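PDB 3DDM: putative mandelate racemase/muconate lactonizing enzyme from Bordetella bronchiseptica, which is of unknown specific function but belongs to the enolase superfamily, pairing an N-terminal capping domain with a C-terminal TIM-type barrel. Local coordinates for residues A51-A63 with C306-A318. The protein carries 1 engineered substitution. Sequence-based numbering, arbitrary orientation.
Sequences AVGWGEVWCNFPA and CPHYLGAGIGLQA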
loop_
_atom_site.group_PDB
_atom_site.type_symbol
_atom_site.label_atom_id
_atom_site.label_comp_id
_atom_site.label_asym_id
_atom_site.label_seq_id
_atom_site.Cartn_x
_atom_site.Cartn_y
_atom_site.Cartn_z
ATOM N N ALA A 51 -4.985 16.581 -28.048
ATOM C CA ALA A 51 -5.786 15.367 -28.041
ATOM C C ALA A 51 -5.987 14.887 -26.604
ATOM O O ALA A 51 -5.105 15.042 -25.752
ATOM C CB ALA A 51 -5.115 14.296 -28.873
ATOM N N VAL A 52 -7.151 14.300 -26.336
ATOM C CA VAL A 52 -7.475 13.835 -24.995
ATOM C C VAL A 52 -7.778 12.341 -24.879
ATOM O O VAL A 52 -8.395 11.746 -25.761
ATOM C CB VAL A 52 -8.656 14.643 -24.444
ATOM C CG1 VAL A 52 -9.131 14.051 -23.121
ATOM C CG2 VAL A 52 -8.232 16.106 -24.277
ATOM N N GLY A 53 -7.328 11.746 -23.779
ATOM C CA GLY A 53 -7.565 10.331 -23.547
ATOM C C GLY A 53 -8.122 10.121 -22.155
ATOM O O GLY A 53 -7.710 10.801 -21.220
ATOM N N TRP A 54 -9.052 9.186 -22.003
ATOM C CA TRP A 54 -9.651 8.936 -20.692
ATOM C C TRP A 54 -9.367 7.568 -20.087
ATOM O O TRP A 54 -9.227 6.572 -20.796
ATOM C CB TRP A 54 -11.165 9.127 -20.754
ATOM C CG TRP A 54 -11.588 10.523 -21.052
ATOM C CD1 TRP A 54 -11.812 11.070 -22.283
ATOM C CD2 TRP A 54 -11.837 11.560 -20.098
ATOM N NE1 TRP A 54 -12.191 12.387 -22.152
ATOM C CE2 TRP A 54 -12.213 12.713 -20.822
ATOM C CE3 TRP A 54 -11.781 11.626 -18.696
ATOM C CZ2 TRP A 54 -12.528 13.917 -20.197
ATOM C CZ3 TRP A 54 -12.099 12.829 -18.070
ATOM C CH2 TRP A 54 -12.467 13.957 -18.825
ATOM N N GLY A 55 -9.301 7.534 -18.761
ATOM C CA GLY A 55 -9.063 6.290 -18.056
ATOM C C GLY A 55 -9.720 6.285 -16.684
ATOM O O GLY A 55 -10.312 7.284 -16.259
ATOM N N GLU A 56 -9.617 5.155 -15.990
ATOM C CA GLU A 56 -10.190 5.018 -14.654
ATOM C C GLU A 56 -9.175 4.367 -13.719
ATOM O O GLU A 56 -8.428 3.482 -14.121
ATOM C CB GLU A 56 -11.468 4.164 -14.692
ATOM C CG GLU A 56 -12.263 4.238 -13.394
ATOM C CD GLU A 56 -13.662 3.622 -13.480
ATOM O OE1 GLU A 56 -14.352 3.816 -14.506
ATOM O OE2 GLU A 56 -14.080 2.960 -12.501
ATOM N N VAL A 57 -9.130 4.820 -12.476
ATOM C CA VAL A 57 -8.216 4.232 -11.512
ATOM C C VAL A 57 -9.045 3.481 -10.484
ATOM O O VAL A 57 -9.878 4.074 -9.803
ATOM C CB VAL A 57 -7.374 5.297 -10.781
ATOM C CG1 VAL A 57 -6.486 4.623 -9.744
ATOM C CG2 VAL A 57 -6.530 6.071 -11.777
ATOM N N TRP A 58 -8.825 2.172 -10.391
ATOM C CA TRP A 58 -9.543 1.334 -9.440
ATOM C C TRP A 58 -9.522 1.995 -8.065
ATOM O O TRP A 58 -8.481 2.518 -7.628
ATOM C CB TRP A 58 -8.877 -0.034 -9.343
ATOM C CG TRP A 58 -9.605 -0.985 -8.442
ATOM C CD1 TRP A 58 -10.654 -1.797 -8.780
ATOM C CD2 TRP A 58 -9.372 -1.193 -7.043
ATOM N NE1 TRP A 58 -11.089 -2.494 -7.679
ATOM C CE2 TRP A 58 -10.320 -2.144 -6.598
ATOM C CE3 TRP A 58 -8.457 -0.665 -6.120
ATOM C CZ2 TRP A 58 -10.378 -2.582 -5.269
ATOM C CZ3 TRP A 58 -8.516 -1.096 -4.801
ATOM C CH2 TRP A 58 -9.471 -2.048 -4.388
ATOM N N CYS A 59 -10.656 1.976 -7.373
ATOM C CA CYS A 59 -10.688 2.587 -6.053
ATOM C C CYS A 59 -11.850 2.134 -5.188
ATOM O O CYS A 59 -12.335 2.896 -4.353
ATOM C CB CYS A 59 -10.718 4.116 -6.182
ATOM S SG CYS A 59 -12.310 4.791 -6.726
ATOM N N ASN A 60 -12.304 0.903 -5.359
ATOM C CA ASN A 60 -13.431 0.457 -4.547
ATOM C C ASN A 60 -13.108 0.420 -3.063
ATOM O O ASN A 60 -13.909 0.858 -2.250
ATOM C CB ASN A 60 -13.939 -0.908 -5.017
ATOM C CG ASN A 60 -14.734 -0.811 -6.307
ATOM O OD1 ASN A 60 -15.671 -0.017 -6.411
ATOM N ND2 ASN A 60 -14.363 -1.618 -7.295
ATOM N N PHE A 61 -11.931 -0.087 -2.712
ATOM C CA PHE A 61 -11.526 -0.154 -1.316
ATOM C C PHE A 61 -10.155 0.485 -1.110
ATOM O O PHE A 61 -9.317 0.480 -2.012
ATOM C CB PHE A 61 -11.478 -1.609 -0.828
ATOM C CG PHE A 61 -12.736 -2.383 -1.082
ATOM C CD1 PHE A 61 -12.842 -3.221 -2.194
ATOM C CD2 PHE A 61 -13.824 -2.274 -0.217
ATOM C CE1 PHE A 61 -14.018 -3.944 -2.442
ATOM C CE2 PHE A 61 -15.007 -2.991 -0.455
ATOM C CZ PHE A 61 -15.103 -3.828 -1.570
ATOM N N PRO A 62 -9.930 1.092 0.069
ATOM C CA PRO A 62 -10.919 1.180 1.150
ATOM C C PRO A 62 -11.952 2.218 0.717
ATOM O O PRO A 62 -11.755 2.879 -0.299
ATOM C CB PRO A 62 -10.081 1.643 2.342
ATOM C CG PRO A 62 -9.050 2.516 1.690
ATOM C CD PRO A 62 -8.645 1.686 0.486
ATOM N N ALA A 63 -13.042 2.368 1.464
ATOM C CA ALA A 63 -14.063 3.344 1.086
ATOM C C ALA A 63 -13.497 4.761 0.946
ATOM O O ALA A 63 -13.967 5.538 0.117
ATOM C CB ALA A 63 -15.193 3.335 2.092
ATOM N N CYS A 306 -11.207 -14.256 -18.071
ATOM C CA CYS A 306 -12.512 -13.657 -17.819
ATOM C C CYS A 306 -12.405 -12.462 -16.896
ATOM O O CYS A 306 -12.438 -12.606 -15.674
ATOM C CB CYS A 306 -13.458 -14.685 -17.202
ATOM S SG CYS A 306 -13.827 -16.062 -18.297
ATOM N N PRO A 307 -12.279 -11.259 -17.469
ATOM C CA PRO A 307 -12.170 -10.037 -16.666
ATOM C C PRO A 307 -13.524 -9.596 -16.089
ATOM O O PRO A 307 -14.583 -10.089 -16.489
ATOM C CB PRO A 307 -11.608 -9.024 -17.668
ATOM C CG PRO A 307 -12.262 -9.434 -18.948
ATOM C CD PRO A 307 -12.188 -10.961 -18.913
ATOM N N HIS A 308 -13.478 -8.678 -15.136
ATOM C CA HIS A 308 -14.687 -8.145 -14.525
ATOM C C HIS A 308 -14.314 -6.833 -13.877
ATOM O O HIS A 308 -13.240 -6.705 -13.299
ATOM C CB HIS A 308 -15.273 -9.108 -13.472
ATOM C CG HIS A 308 -14.361 -9.383 -12.314
ATOM N ND1 HIS A 308 -13.991 -8.412 -11.408
ATOM C CD2 HIS A 308 -13.728 -10.519 -11.927
ATOM C CE1 HIS A 308 -13.168 -8.936 -10.515
ATOM N NE2 HIS A 308 -12.992 -10.213 -10.807
ATOM N N TYR A 309 -15.189 -5.847 -13.993
ATOM C CA TYR A 309 -14.919 -4.557 -13.393
ATOM C C TYR A 309 -16.134 -4.114 -12.576
ATOM O O TYR A 309 -17.248 -4.001 -13.106
ATOM C CB TYR A 309 -14.579 -3.521 -14.476
ATOM C CG TYR A 309 -13.958 -2.298 -13.875
ATOM C CD1 TYR A 309 -12.731 -2.383 -13.216
ATOM C CD2 TYR A 309 -14.663 -1.104 -13.797
ATOM C CE1 TYR A 309 -12.235 -1.319 -12.468
ATOM C CE2 TYR A 309 -14.174 -0.031 -13.059
ATOM C CZ TYR A 309 -12.965 -0.151 -12.385
ATOM O OH TYR A 309 -12.524 0.861 -11.571
ATOM N N LEU A 310 -15.925 -3.883 -11.282
ATOM C CA LEU A 310 -17.017 -3.460 -10.414
ATOM C C LEU A 310 -16.939 -1.960 -10.083
ATOM O O LEU A 310 -17.526 -1.485 -9.111
ATOM C CB LEU A 310 -17.034 -4.287 -9.113
ATOM C CG LEU A 310 -17.026 -5.830 -9.068
ATOM C CD1 LEU A 310 -17.862 -6.425 -10.204
ATOM C CD2 LEU A 310 -15.595 -6.327 -9.161
ATOM N N GLY A 311 -16.215 -1.208 -10.899
ATOM C CA GLY A 311 -16.109 0.219 -10.654
ATOM C C GLY A 311 -17.081 0.985 -11.530
ATOM O O GLY A 311 -18.196 0.521 -11.772
ATOM N N ALA A 312 -16.654 2.152 -12.010
ATOM C CA ALA A 312 -17.484 2.995 -12.861
ATOM C C ALA A 312 -17.430 2.537 -14.318
ATOM O O ALA A 312 -16.720 1.587 -14.656
ATOM C CB ALA A 312 -17.040 4.450 -12.741
ATOM N N GLY A 313 -18.168 3.238 -15.176
ATOM C CA GLY A 313 -18.241 2.886 -16.583
ATOM C C GLY A 313 -16.976 2.884 -17.424
ATOM O O GLY A 313 -16.783 1.983 -18.251
ATOM N N ILE A 314 -16.119 3.880 -17.237
ATOM C CA ILE A 314 -14.892 3.962 -18.022
ATOM C C ILE A 314 -14.059 2.690 -17.908
ATOM O O ILE A 314 -13.631 2.121 -18.916
ATOM C CB ILE A 314 -14.041 5.178 -17.589
ATOM C CG1 ILE A 314 -14.824 6.468 -17.850
ATOM C CG2 ILE A 314 -12.735 5.224 -18.371
ATOM C CD1 ILE A 314 -15.152 6.702 -19.312
ATOM N N GLY A 315 -13.840 2.240 -16.676
ATOM C CA GLY A 315 -13.051 1.046 -16.453
ATOM C C GLY A 315 -13.719 -0.171 -17.042
ATOM O O GLY A 315 -13.052 -1.060 -17.563
ATOM N N LEU A 316 -15.042 -0.219 -16.954
ATOM C CA LEU A 316 -15.790 -1.347 -17.501
ATOM C C LEU A 316 -15.653 -1.393 -19.023
ATOM O O LEU A 316 -15.434 -2.463 -19.593
ATOM C CB LEU A 316 -17.276 -1.256 -17.121
ATOM C CG LEU A 316 -18.100 -2.427 -17.668
ATOM C CD1 LEU A 316 -17.522 -3.730 -17.148
ATOM C CD2 LEU A 316 -19.560 -2.285 -17.260
ATOM N N GLN A 317 -15.798 -0.237 -19.674
ATOM C CA GLN A 317 -15.671 -0.165 -21.125
ATOM C C GLN A 317 -14.257 -0.604 -21.506
ATOM O O GLN A 317 -14.070 -1.348 -22.474
ATOM C CB GLN A 317 -15.949 1.263 -21.629
ATOM C CG GLN A 317 -17.434 1.713 -21.543
ATOM C CD GLN A 317 -18.292 1.268 -22.741
ATOM O OE1 GLN A 317 -19.449 0.862 -22.580
ATOM N NE2 GLN A 317 -17.729 1.367 -23.945
ATOM N N ALA A 318 -13.267 -0.166 -20.730
ATOM C CA ALA A 318 -11.877 -0.526 -20.992
ATOM C C ALA A 318 -11.697 -2.037 -20.953
ATOM O O ALA A 318 -10.942 -2.601 -21.750
ATOM C CB ALA A 318 -10.958 0.132 -19.972
HETATM O O HOH W 1 -13.316 1.074 -8.716
#
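E56 OE2 accepts two hydrogen bonds from the 306-318 segment. A312 N reaches the syn lone pair of E56 OE2 at 2.7 Å. The hydroxyl of Y309 comes from above the carboxylate plane, Y309 OH to E56 OE2 2.8 Å. The other oxygen, E56 OE1, takes G315 N at 2.7 Å, also from above that plane. CG of E56 stands anti to the backbone N (chi1 -168°) and the chain is extended, which carries the buried carboxylate to the start of helix 313-325. A312 is the N-cap residue, and the helix end would probably help stabilise the negative charge. The contact joins strand 52-56 of the N-terminal domain's antiparallel sheet to the loop and helix that follow barrel strand 304-309. Strand 52-56 and helix residues 313-318 run nearly at right angles (100°). The Y309 ring is turned 77° from the carboxylate and meets OE2 with its edge. Its opposite faces carry G311 N and G315 CA. CE1 of Y309 lies 4.0 Å from CD1 of W58, whose indole makes a cation-pi contact with K284. Water 1 donates to Y309 OH and accepts from C59 N. Beside E56, I314 CG2 packs on G55 C at 3.6 Å and the side chain touches L42.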